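Microcin B17-processing protein McbD (Escherichia coli str. K-12 substr. MG1655, PDB 6GRH) is required to process the inactive microcin B17 precursor, McbA, into the active antibiotic peptide, and belongs to the YcaO cyclodehydratase family. Local coordinates at residues G72-E78 with I104-T110; F88-F92 with I124-I128; S335-Y341 with T355-D361; Q172-Y177 with F214-P219. The protein carries 1 engineered substitution. One frame throughout, in Å; residues are numbered along the deposited sequence.

Contact 1 (G72-E78 with I104-T110); sequences GQKTLYE and ITHKFKT
A short antiparallel strand pair runs straight into a capping box: K74 faces F108 as a hydrogen-bonded pair where strand 73-74 lies beside strand 108-115, and T75 is the N-cap of helix 76-79. K74 N gives a nearly straight bond to F108 O (3.0 Å, 164°), whereas the return bond from F108 N to K74 O, at 2.7 Å, is strongly bent and weak. Two residues on, past the Q73/K109 pair, T110 N donates to G72 O over 3.1 Å. Q73 and K109 are a non-hydrogen-bonded pair; the Q73 amide stretches between the two lysines, with OE1 against K109 CE and NE2 beside K107 CB, the Q73 and K107 side chains crossing at about a right angle. On the other face, K74 lays its CB and CG by the methyl of T110, and its NZ pairs with E123.

In the capping box T75 holds OG1 between its own N and carbonyl carbon (chi1 71°), from where it accepts E78 N at 3.1 Å. In return E78 OE1 accepts T75 N at 3.1 Å, from above the carboxylate plane. The same oxygen meets K107 NZ in a salt bridge of 3.3 Å; the K107 chain bends at its last torsion (chi4 -62°) to make it. At the first residue of the helix, L76 CD2 packs obliquely on the F108 ring, whose one face is covered by the H106 imidazole. A water joins the two segments: it accepts from L76 N at 2.7 Å and lies 2.8 Å from H106 O, one of several acceptors competing for its protons.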
# COMPACT_ATOMS: atom_id res chain seq x y z
N GLY E 72 -17.65 -4.74 -53.25
CA GLY E 72 -18.04 -4.61 -54.65
C GLY E 72 -19.53 -4.85 -54.85
O GLY E 72 -20.31 -4.90 -53.88
N GLN E 73 -19.90 -5.02 -56.11
CA GLN E 73 -21.28 -5.11 -56.51
C GLN E 73 -21.36 -6.06 -57.70
O GLN E 73 -20.70 -5.83 -58.70
CB GLN E 73 -21.80 -3.71 -56.87
CG GLN E 73 -23.25 -3.49 -56.50
CD GLN E 73 -23.70 -2.08 -56.75
OE1 GLN E 73 -23.38 -1.18 -55.97
NE2 GLN E 73 -24.45 -1.87 -57.81
N LYS E 74 -22.15 -7.12 -57.57
CA LYS E 74 -22.27 -8.17 -58.59
C LYS E 74 -23.66 -8.78 -58.52
O LYS E 74 -24.33 -8.69 -57.49
CB LYS E 74 -21.25 -9.29 -58.34
CG LYS E 74 -19.79 -8.86 -58.29
CD LYS E 74 -18.88 -10.08 -58.36
CE LYS E 74 -17.43 -9.71 -58.14
NZ LYS E 74 -16.61 -10.91 -57.79
N THR E 75 -24.07 -9.41 -59.62
CA THR E 75 -25.30 -10.21 -59.64
C THR E 75 -25.01 -11.53 -58.93
O THR E 75 -23.84 -11.91 -58.74
CB THR E 75 -25.77 -10.57 -61.07
OG1 THR E 75 -24.87 -11.52 -61.65
CG2 THR E 75 -25.86 -9.33 -61.96
N LEU E 76 -26.07 -12.25 -58.58
CA LEU E 76 -25.92 -13.53 -57.91
C LEU E 76 -25.06 -14.50 -58.75
O LEU E 76 -24.13 -15.11 -58.21
CB LEU E 76 -27.28 -14.13 -57.57
CG LEU E 76 -28.14 -13.40 -56.53
CD1 LEU E 76 -29.47 -14.12 -56.34
CD2 LEU E 76 -27.44 -13.26 -55.18
N TYR E 77 -25.32 -14.58 -60.05
CA TYR E 77 -24.59 -15.52 -60.93
C TYR E 77 -23.17 -15.09 -61.31
O TYR E 77 -22.40 -15.91 -61.80
CB TYR E 77 -25.40 -15.83 -62.21
CG TYR E 77 -26.54 -16.80 -61.99
CD1 TYR E 77 -27.76 -16.35 -61.46
CD2 TYR E 77 -26.42 -18.16 -62.31
CE1 TYR E 77 -28.81 -17.22 -61.24
CE2 TYR E 77 -27.47 -19.04 -62.10
CZ TYR E 77 -28.66 -18.56 -61.57
OH TYR E 77 -29.72 -19.42 -61.36
N GLU E 78 -22.82 -13.82 -61.11
CA GLU E 78 -21.41 -13.37 -61.20
C GLU E 78 -20.62 -13.70 -59.92
O GLU E 78 -19.40 -13.92 -59.95
CB GLU E 78 -21.35 -11.86 -61.46
CG GLU E 78 -21.73 -11.48 -62.89
CD GLU E 78 -22.36 -10.11 -63.00
OE1 GLU E 78 -22.22 -9.27 -62.08
OE2 GLU E 78 -23.03 -9.88 -64.04
N ILE E 104 -32.42 -11.79 -60.40
CA ILE E 104 -31.18 -12.23 -61.05
C ILE E 104 -30.41 -11.12 -61.77
O ILE E 104 -29.22 -11.30 -62.03
CB ILE E 104 -31.32 -13.50 -61.93
CG1 ILE E 104 -32.11 -13.26 -63.22
CG2 ILE E 104 -31.89 -14.65 -61.10
CD1 ILE E 104 -32.12 -14.46 -64.14
N THR E 105 -31.04 -9.97 -62.05
CA THR E 105 -30.34 -8.86 -62.71
C THR E 105 -29.85 -7.79 -61.73
O THR E 105 -29.06 -6.94 -62.12
CB THR E 105 -31.17 -8.19 -63.82
OG1 THR E 105 -32.34 -7.58 -63.25
CG2 THR E 105 -31.59 -9.20 -64.88
N HIS E 106 -30.31 -7.82 -60.48
CA HIS E 106 -29.90 -6.82 -59.51
C HIS E 106 -28.42 -7.04 -59.11
O HIS E 106 -27.98 -8.17 -58.89
CB HIS E 106 -30.80 -6.85 -58.28
CG HIS E 106 -30.49 -5.78 -57.28
ND1 HIS E 106 -30.78 -4.45 -57.52
CD2 HIS E 106 -29.90 -5.82 -56.07
CE1 HIS E 106 -30.38 -3.73 -56.49
NE2 HIS E 106 -29.85 -4.54 -55.59
N LYS E 107 -27.68 -5.94 -59.03
CA LYS E 107 -26.30 -5.95 -58.60
C LYS E 107 -26.24 -5.79 -57.07
O LYS E 107 -26.37 -4.68 -56.56
CB LYS E 107 -25.49 -4.86 -59.30
CG LYS E 107 -25.31 -5.08 -60.80
CD LYS E 107 -24.22 -4.19 -61.40
CE LYS E 107 -23.68 -4.74 -62.73
NZ LYS E 107 -23.04 -6.09 -62.60
N PHE E 108 -26.08 -6.91 -56.36
CA PHE E 108 -25.97 -6.91 -54.89
C PHE E 108 -24.59 -6.51 -54.40
O PHE E 108 -23.57 -6.89 -54.97
CB PHE E 108 -26.27 -8.29 -54.32
CG PHE E 108 -27.71 -8.69 -54.41
CD1 PHE E 108 -28.18 -9.38 -55.52
CD2 PHE E 108 -28.59 -8.37 -53.39
CE1 PHE E 108 -29.51 -9.75 -55.60
CE2 PHE E 108 -29.93 -8.73 -53.47
CZ PHE E 108 -30.39 -9.43 -54.58
N LYS E 109 -24.56 -5.76 -53.30
CA LYS E 109 -23.31 -5.54 -52.58
C LYS E 109 -22.82 -6.92 -52.10
O LYS E 109 -23.62 -7.77 -51.74
CB LYS E 109 -23.52 -4.58 -51.42
CG LYS E 109 -24.02 -3.18 -51.78
CD LYS E 109 -22.97 -2.41 -52.56
CE LYS E 109 -23.36 -0.96 -52.77
NZ LYS E 109 -23.03 -0.10 -51.59
N THR E 110 -21.51 -7.14 -52.17
CA THR E 110 -20.91 -8.43 -51.90
C THR E 110 -20.05 -8.44 -50.63
O THR E 110 -19.51 -7.41 -50.21
CB THR E 110 -19.98 -8.84 -53.05
OG1 THR E 110 -19.03 -7.80 -53.28
CG2 THR E 110 -20.77 -9.09 -54.32
O HOH W 1 -28.41 -10.92 -59.05

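Contact 2 (F88-F92 with I124-I128); sequences FTEAF and IPAVI
F88 and F92, one turn apart on helix 82-95, send their rings, with planes about 34° apart, into the corner where strand 121-125 ends and the chain coils through 126-128. The two rings use P125 differently. F88 presents a face to it: P125 CD lies 4.1 Å from F88 CE1, above the ring plane but displaced toward the rim. F92 meets the same pyrrolidine at its edge, with P125 CG 3.9 Å from F92 CZ and close to the ring plane.

I128 completes the interlock. Its CG1 is anti to the carbonyl carbon (chi1 -58°) and the chain continues extended through chi2 (166°), so that the terminal methyl CD1 reaches both aromatic residues. That methyl approaches F88 at the ring edge, 3.5 Å from F88 CE1, and F92 obliquely, 3.9 Å from F92 CZ. I124 CG2 touches the far tip of the first ring, at F88 CZ (4.1 Å), and V127 makes a looser approach to the second. The coil that brings I128 back beside P125 has helical backbone angles and a weak bond from I128 N to P125 O.

The layer is closed by neighbours: L76 touches both F88 and P125, while the F108 ring lies against F92 with nearly parallel planes. No hydrogen bond crosses between the segments, and every residue that touches is buried. Cohesion therefore comes from dispersion and the exclusion of water, with specificity set by shape: the helix joins the end of the strand through two rings that meet one proline, one ring by its face, the other by its edge.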
# COMPACT_ATOMS: atom_id res chain seq x y z
N PHE E 88 -30.17 -18.99 -53.72
CA PHE E 88 -30.39 -17.63 -53.22
C PHE E 88 -31.59 -16.99 -53.90
O PHE E 88 -32.45 -16.41 -53.22
CB PHE E 88 -29.15 -16.74 -53.37
CG PHE E 88 -28.16 -16.89 -52.23
CD1 PHE E 88 -28.39 -16.25 -51.01
CD2 PHE E 88 -27.02 -17.66 -52.38
CE1 PHE E 88 -27.49 -16.40 -49.94
CE2 PHE E 88 -26.11 -17.80 -51.32
CZ PHE E 88 -26.35 -17.16 -50.11
N THR E 89 -31.67 -17.13 -55.23
CA THR E 89 -32.80 -16.61 -56.01
C THR E 89 -34.12 -17.12 -55.48
O THR E 89 -35.06 -16.36 -55.32
CB THR E 89 -32.70 -16.98 -57.50
OG1 THR E 89 -31.42 -16.57 -58.02
CG2 THR E 89 -33.80 -16.32 -58.31
N GLU E 90 -34.19 -18.42 -55.19
CA GLU E 90 -35.41 -19.03 -54.64
C GLU E 90 -35.70 -18.56 -53.20
O GLU E 90 -36.87 -18.43 -52.83
CB GLU E 90 -35.36 -20.57 -54.74
CG GLU E 90 -35.39 -21.10 -56.19
CD GLU E 90 -36.44 -20.46 -57.07
OE1 GLU E 90 -37.64 -20.71 -56.85
OE2 GLU E 90 -36.10 -19.68 -58.00
N ALA E 91 -34.66 -18.28 -52.42
CA ALA E 91 -34.84 -17.65 -51.11
C ALA E 91 -35.39 -16.23 -51.25
O ALA E 91 -36.42 -15.91 -50.68
CB ALA E 91 -33.54 -17.64 -50.30
N PHE E 92 -34.70 -15.40 -52.04
CA PHE E 92 -35.11 -14.00 -52.24
C PHE E 92 -36.50 -13.88 -52.88
O PHE E 92 -37.27 -12.99 -52.52
CB PHE E 92 -34.10 -13.23 -53.11
CG PHE E 92 -32.81 -12.88 -52.42
CD1 PHE E 92 -32.78 -12.32 -51.16
CD2 PHE E 92 -31.59 -13.08 -53.08
CE1 PHE E 92 -31.58 -12.00 -50.54
CE2 PHE E 92 -30.39 -12.75 -52.47
CZ PHE E 92 -30.38 -12.21 -51.20
N ILE E 124 -21.15 -13.67 -51.20
CA ILE E 124 -22.57 -13.75 -50.93
C ILE E 124 -23.10 -12.33 -50.74
O ILE E 124 -22.29 -11.39 -50.60
CB ILE E 124 -22.86 -14.66 -49.72
CG1 ILE E 124 -22.19 -14.14 -48.44
CG2 ILE E 124 -22.42 -16.09 -50.02
CD1 ILE E 124 -22.54 -14.96 -47.22
N PRO E 125 -24.44 -12.16 -50.78
CA PRO E 125 -24.98 -10.81 -50.63
C PRO E 125 -24.72 -10.22 -49.26
O PRO E 125 -25.03 -10.85 -48.25
CB PRO E 125 -26.48 -11.00 -50.86
CG PRO E 125 -26.54 -12.15 -51.78
CD PRO E 125 -25.49 -13.09 -51.26
N ALA E 126 -24.18 -9.01 -49.26
CA ALA E 126 -23.88 -8.28 -48.04
C ALA E 126 -25.13 -7.96 -47.23
O ALA E 126 -25.06 -7.90 -45.98
CB ALA E 126 -23.14 -6.99 -48.38
N VAL E 127 -26.27 -7.79 -47.91
CA VAL E 127 -27.53 -7.45 -47.25
C VAL E 127 -27.96 -8.48 -46.18
O VAL E 127 -28.67 -8.15 -45.22
CB VAL E 127 -28.65 -7.24 -48.28
CG1 VAL E 127 -29.12 -8.57 -48.88
CG2 VAL E 127 -29.81 -6.45 -47.67
N ILE E 128 -27.54 -9.73 -46.35
CA ILE E 128 -27.84 -10.78 -45.38
C ILE E 128 -27.00 -10.64 -44.08
O ILE E 128 -27.45 -11.03 -43.01
CB ILE E 128 -27.66 -12.18 -46.01
CG1 ILE E 128 -28.59 -12.29 -47.23
CG2 ILE E 128 -27.99 -13.29 -45.01
CD1 ILE E 128 -28.28 -13.46 -48.13

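Contact 3 (S335-Y341 with T355-D361); sequences SDNIFVY and TKIVSPD
N337 and D361 meet at the base of the hairpin of strands 339-347 and 350-358, where side-chain bonds take over from the strand pairing. N337 ND2 donates to D361 OD2 (3.1 Å, 159°) on the syn side of the carboxylate; OD2 lies close to the amide plane, though the two groups are turned 40° against each other. S335 OG also points to D361 OD2, but their 2.4 Å separation is too short to be taken at face value. Next door, S359 OG gives a tight 2.5 Å bond to N337 O; its position anti to its own backbone N (chi1 -178°) brings the hydroxyl to that carbonyl, tilted from its plane.

These hydroxyls are positioned by their own turns. S335 OG accepts N337 N at 3.0 Å, and S359 OG accepts D361 N at 3.2 Å, each an ST turn, while N337 sits at the centre of an inverse gamma turn.

Outward along the hairpin, F339 with V358 and Y341 with K356 are hydrogen-bonded antiparallel pairs; F339 N reaches V358 O at 2.9 Å. V340 and I357 form the intervening non-hydrogen-bonded pair on the opposite face, where I357 CG2 also meets I338 CG2 (3.5 Å) and I357 packs on helix 157-180. The polar ends of Y341 and K356 have partners outside the hairpin: OH bonds H63, and NZ the carbonyls of C149 and D147.

The N337 amide bond, and the S335 hydroxyl if its very short separation is real, probably offset part of the cost of burying the D361 carboxylate; K377 adds a long, weak ion pair at OD1.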
# COMPACT_ATOMS: atom_id res chain seq x y z
N SER E 335 -28.01 -30.05 -47.81
CA SER E 335 -27.68 -29.05 -48.84
C SER E 335 -26.19 -28.76 -48.94
O SER E 335 -25.54 -28.55 -47.92
CB SER E 335 -28.38 -27.72 -48.53
OG SER E 335 -28.00 -26.71 -49.45
N ASP E 336 -25.67 -28.67 -50.17
CA ASP E 336 -24.29 -28.23 -50.43
C ASP E 336 -24.12 -26.71 -50.28
O ASP E 336 -22.99 -26.23 -50.25
CB ASP E 336 -23.83 -28.64 -51.84
CG ASP E 336 -23.80 -30.17 -52.04
OD1 ASP E 336 -23.71 -30.90 -51.04
OD2 ASP E 336 -23.88 -30.65 -53.20
N ASN E 337 -25.23 -25.97 -50.21
CA ASN E 337 -25.24 -24.51 -50.23
C ASN E 337 -25.21 -23.91 -48.82
O ASN E 337 -26.18 -23.29 -48.37
CB ASN E 337 -26.47 -24.00 -50.99
CG ASN E 337 -26.44 -24.37 -52.45
OD1 ASN E 337 -25.40 -24.25 -53.10
ND2 ASN E 337 -27.58 -24.84 -52.98
N ILE E 338 -24.09 -24.13 -48.13
CA ILE E 338 -23.85 -23.55 -46.82
C ILE E 338 -22.50 -22.84 -46.92
O ILE E 338 -21.50 -23.44 -47.35
CB ILE E 338 -23.83 -24.59 -45.68
CG1 ILE E 338 -25.08 -25.45 -45.72
CG2 ILE E 338 -23.71 -23.90 -44.33
CD1 ILE E 338 -25.19 -26.47 -44.59
N PHE E 339 -22.49 -21.58 -46.51
CA PHE E 339 -21.38 -20.68 -46.74
C PHE E 339 -20.92 -20.07 -45.43
O PHE E 339 -21.71 -19.92 -44.50
CB PHE E 339 -21.80 -19.58 -47.73
CG PHE E 339 -22.37 -20.13 -48.98
CD1 PHE E 339 -21.53 -20.71 -49.92
CD2 PHE E 339 -23.75 -20.20 -49.16
CE1 PHE E 339 -22.06 -21.31 -51.05
CE2 PHE E 339 -24.28 -20.77 -50.29
CZ PHE E 339 -23.43 -21.33 -51.24
N VAL E 340 -19.64 -19.74 -45.39
CA VAL E 340 -19.05 -19.10 -44.25
C VAL E 340 -18.60 -17.71 -44.69
O VAL E 340 -17.62 -17.59 -45.43
CB VAL E 340 -17.84 -19.89 -43.74
CG1 VAL E 340 -17.28 -19.24 -42.50
CG2 VAL E 340 -18.20 -21.36 -43.49
N TYR E 341 -19.31 -16.68 -44.23
CA TYR E 341 -18.78 -15.33 -44.27
C TYR E 341 -17.67 -15.26 -43.26
O TYR E 341 -17.80 -15.80 -42.15
CB TYR E 341 -19.83 -14.28 -43.91
CG TYR E 341 -19.22 -12.97 -43.52
CD1 TYR E 341 -18.76 -12.09 -44.48
CD2 TYR E 341 -19.10 -12.61 -42.19
CE1 TYR E 341 -18.21 -10.87 -44.13
CE2 TYR E 341 -18.51 -11.41 -41.81
CZ TYR E 341 -18.07 -10.53 -42.78
OH TYR E 341 -17.50 -9.34 -42.40
N THR E 355 -17.20 -14.63 -38.07
CA THR E 355 -17.78 -15.54 -39.05
C THR E 355 -19.29 -15.52 -38.95
O THR E 355 -19.84 -15.28 -37.87
CB THR E 355 -17.34 -17.01 -38.84
OG1 THR E 355 -17.50 -17.35 -37.46
CG2 THR E 355 -15.89 -17.22 -39.25
N LYS E 356 -19.95 -15.83 -40.06
CA LYS E 356 -21.39 -16.12 -40.07
C LYS E 356 -21.66 -17.25 -41.06
O LYS E 356 -21.24 -17.18 -42.22
CB LYS E 356 -22.22 -14.90 -40.43
CG LYS E 356 -23.75 -15.09 -40.34
CD LYS E 356 -24.46 -13.88 -40.93
CE LYS E 356 -25.98 -13.98 -41.02
NZ LYS E 356 -26.62 -13.79 -39.70
N ILE E 357 -22.32 -18.28 -40.56
CA ILE E 357 -22.75 -19.38 -41.39
C ILE E 357 -24.15 -19.08 -41.88
O ILE E 357 -25.05 -18.83 -41.08
CB ILE E 357 -22.64 -20.73 -40.66
CG1 ILE E 357 -21.15 -21.03 -40.48
CG2 ILE E 357 -23.32 -21.82 -41.49
CD1 ILE E 357 -20.80 -22.34 -39.86
N VAL E 358 -24.29 -19.14 -43.21
CA VAL E 358 -25.48 -18.74 -43.96
C VAL E 358 -25.82 -19.83 -44.97
O VAL E 358 -24.94 -20.30 -45.69
CB VAL E 358 -25.22 -17.47 -44.82
CG1 VAL E 358 -26.44 -17.10 -45.65
CG2 VAL E 358 -24.82 -16.31 -43.94
N SER E 359 -27.10 -20.20 -45.03
CA SER E 359 -27.61 -21.06 -46.09
C SER E 359 -29.01 -20.65 -46.57
O SER E 359 -29.95 -20.62 -45.77
CB SER E 359 -27.64 -22.51 -45.65
OG SER E 359 -28.10 -23.33 -46.73
N PRO E 360 -29.17 -20.38 -47.88
CA PRO E 360 -30.54 -20.15 -48.42
C PRO E 360 -31.41 -21.41 -48.49
O PRO E 360 -32.59 -21.29 -48.82
CB PRO E 360 -30.27 -19.61 -49.83
CG PRO E 360 -28.98 -20.25 -50.22
CD PRO E 360 -28.16 -20.31 -48.95
N ASP E 361 -30.84 -22.59 -48.22
CA ASP E 361 -31.61 -23.83 -48.08
C ASP E 361 -32.12 -24.12 -46.66
O ASP E 361 -32.84 -25.11 -46.44
CB ASP E 361 -30.78 -24.99 -48.61
CG ASP E 361 -30.69 -24.99 -50.13
OD1 ASP E 361 -31.68 -24.58 -50.78
OD2 ASP E 361 -29.64 -25.39 -50.67

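Contact 4 (Q172-Y177 with F214-P219)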
# COMPACT_ATOMS: atom_id res chain seq x y z
N GLN E 172 -31.74 -23.05 -36.19
CA GLN E 172 -32.49 -23.90 -37.12
C GLN E 172 -33.31 -24.92 -36.35
O GLN E 172 -34.50 -25.11 -36.66
CB GLN E 172 -31.59 -24.60 -38.15
CG GLN E 172 -30.77 -23.66 -39.03
CD GLN E 172 -31.61 -22.73 -39.87
OE1 GLN E 172 -32.67 -23.11 -40.40
NE2 GLN E 172 -31.12 -21.50 -40.04
N SER E 173 -32.72 -25.51 -35.31
CA SER E 173 -33.45 -26.42 -34.41
C SER E 173 -34.63 -25.74 -33.73
O SER E 173 -35.71 -26.31 -33.62
CB SER E 173 -32.55 -27.04 -33.34
OG SER E 173 -31.55 -27.87 -33.94
N LEU E 174 -34.44 -24.51 -33.29
CA LEU E 174 -35.48 -23.78 -32.58
C LEU E 174 -36.66 -23.43 -33.49
O LEU E 174 -37.81 -23.52 -33.06
CB LEU E 174 -34.90 -22.50 -31.99
CG LEU E 174 -35.88 -21.53 -31.32
CD1 LEU E 174 -36.52 -22.13 -30.07
CD2 LEU E 174 -35.18 -20.22 -31.00
N LEU E 175 -36.37 -22.98 -34.71
CA LEU E 175 -37.41 -22.66 -35.69
C LEU E 175 -38.24 -23.87 -36.09
O LEU E 175 -39.46 -23.77 -36.18
CB LEU E 175 -36.83 -22.01 -36.94
CG LEU E 175 -36.34 -20.58 -36.72
CD1 LEU E 175 -35.32 -20.18 -37.78
CD2 LEU E 175 -37.50 -19.60 -36.67
N LEU E 176 -37.60 -25.01 -36.32
CA LEU E 176 -38.34 -26.24 -36.62
C LEU E 176 -39.24 -26.65 -35.45
O LEU E 176 -40.41 -27.00 -35.65
CB LEU E 176 -37.41 -27.38 -37.02
CG LEU E 176 -38.20 -28.52 -37.67
CD1 LEU E 176 -38.76 -28.07 -39.02
CD2 LEU E 176 -37.36 -29.77 -37.83
N TYR E 177 -38.70 -26.59 -34.23
CA TYR E 177 -39.48 -26.84 -33.00
C TYR E 177 -40.65 -25.87 -32.85
O TYR E 177 -41.78 -26.29 -32.58
CB TYR E 177 -38.59 -26.74 -31.77
CG TYR E 177 -39.36 -26.72 -30.46
CD1 TYR E 177 -39.98 -27.86 -29.99
CD2 TYR E 177 -39.45 -25.57 -29.71
CE1 TYR E 177 -40.68 -27.86 -28.79
CE2 TYR E 177 -40.15 -25.55 -28.52
CZ TYR E 177 -40.75 -26.70 -28.06
OH TYR E 177 -41.43 -26.67 -26.88
N PHE E 214 -36.18 -29.73 -22.97
CA PHE E 214 -36.39 -30.52 -24.15
C PHE E 214 -35.12 -30.58 -25.01
O PHE E 214 -34.45 -29.57 -25.20
CB PHE E 214 -37.53 -29.92 -24.97
CG PHE E 214 -38.87 -29.91 -24.26
CD1 PHE E 214 -39.39 -31.08 -23.73
CD2 PHE E 214 -39.62 -28.74 -24.18
CE1 PHE E 214 -40.64 -31.08 -23.10
CE2 PHE E 214 -40.87 -28.75 -23.56
CZ PHE E 214 -41.37 -29.91 -23.02
N ASP E 215 -34.80 -31.76 -25.53
CA ASP E 215 -33.85 -31.90 -26.63
C ASP E 215 -34.62 -31.64 -27.93
O ASP E 215 -35.46 -32.46 -28.32
CB ASP E 215 -33.24 -33.31 -26.62
CG ASP E 215 -32.14 -33.50 -27.67
OD1 ASP E 215 -32.36 -33.18 -28.86
OD2 ASP E 215 -31.05 -33.98 -27.31
N ILE E 216 -34.34 -30.50 -28.59
CA ILE E 216 -35.01 -30.12 -29.84
C ILE E 216 -34.08 -30.23 -31.06
O ILE E 216 -34.41 -29.69 -32.11
CB ILE E 216 -35.61 -28.70 -29.78
CG1 ILE E 216 -34.53 -27.64 -29.49
CG2 ILE E 216 -36.71 -28.63 -28.73
CD1 ILE E 216 -34.91 -26.26 -29.98
N THR E 217 -32.95 -30.93 -30.95
CA THR E 217 -31.99 -31.06 -32.04
C THR E 217 -32.67 -31.40 -33.37
O THR E 217 -33.53 -32.26 -33.38
CB THR E 217 -31.03 -32.21 -31.72
OG1 THR E 217 -30.61 -32.10 -30.37
CG2 THR E 217 -29.83 -32.21 -32.68
N LEU E 218 -32.27 -30.77 -34.47
CA LEU E 218 -32.77 -31.13 -35.80
C LEU E 218 -32.74 -32.66 -35.93
O LEU E 218 -31.73 -33.26 -35.57
CB LEU E 218 -31.90 -30.57 -36.92
CG LEU E 218 -32.05 -29.10 -37.29
CD1 LEU E 218 -31.16 -28.81 -38.48
CD2 LEU E 218 -33.48 -28.76 -37.61
N PRO E 219 -33.85 -33.27 -36.38
CA PRO E 219 -33.92 -34.74 -36.49
C PRO E 219 -32.77 -35.36 -37.29
O PRO E 219 -32.42 -34.87 -38.37
CB PRO E 219 -35.25 -34.97 -37.19
CG PRO E 219 -36.08 -33.87 -36.60
CD PRO E 219 -35.18 -32.67 -36.53
O HOH W 2 -35.93 -29.06 -34.18
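Polar links between helix 157-180 and the loop leaving strand 210-215 centre on S173. L218 N donates to S173 OG (3.0 Å, N-H...O angle 139°), and that hydroxyl also bonds M169 O one turn back in the helix. A water bridges the backbones, donating to S173 O at 2.8 Å and to I216 O at 2.6 Å. The loop is shaped from within by an Asx turn: D215 OD1 accepts both T217 N (3.1 Å) and T217 OG1, from the same face of the carboxylate.

The aromatic contact is a CH-pi interaction. I216 CG2 stands over one face of the Y177 ring, 3.9 Å from its centroid and 25° off the normal. Y177 CG lies anti to the backbone N (chi1 169°), which carries the ring across I216, at about a right angle, so that OH comes 3.9 Å from F214 CD2; this OH is hydrogen-bonded to T306.

Apolar packing fills the rest. I216 CD1 lies against L174 CA at 3.6 Å, and L176 CD2 meets P219 CD tip to tip at 3.9 Å while crossing L218 at about a right angle. Between helix and loop the polar link is one direct bond and one water-mediated bridge; the rest of the contact is hydrocarbon packing.

Contacts 1, 2 and 3 all reach the sheet containing strands 108-115, 121-125 and 339-347; contact 4 joins helix 157-180 to a different, mixed sheet. Contact 1 is the most peripheral, partly exposed and rich in lysine and charge, whereas the other three are buried. It touches contact 2 through L76 on P125 and a probable K109 O to A126 N hydrogen bond. Contact 2, purely apolar, in turn meets contact 3 where F88 packs on F339 and P360. Contact 3 combines strand pairing with an enclosed carboxylate. Contact 4 touches none of them, its nearest atoms lying about 6 Å from contact 3, and combines one direct bond with a bridging water, while contact 3 relies on many direct bonds.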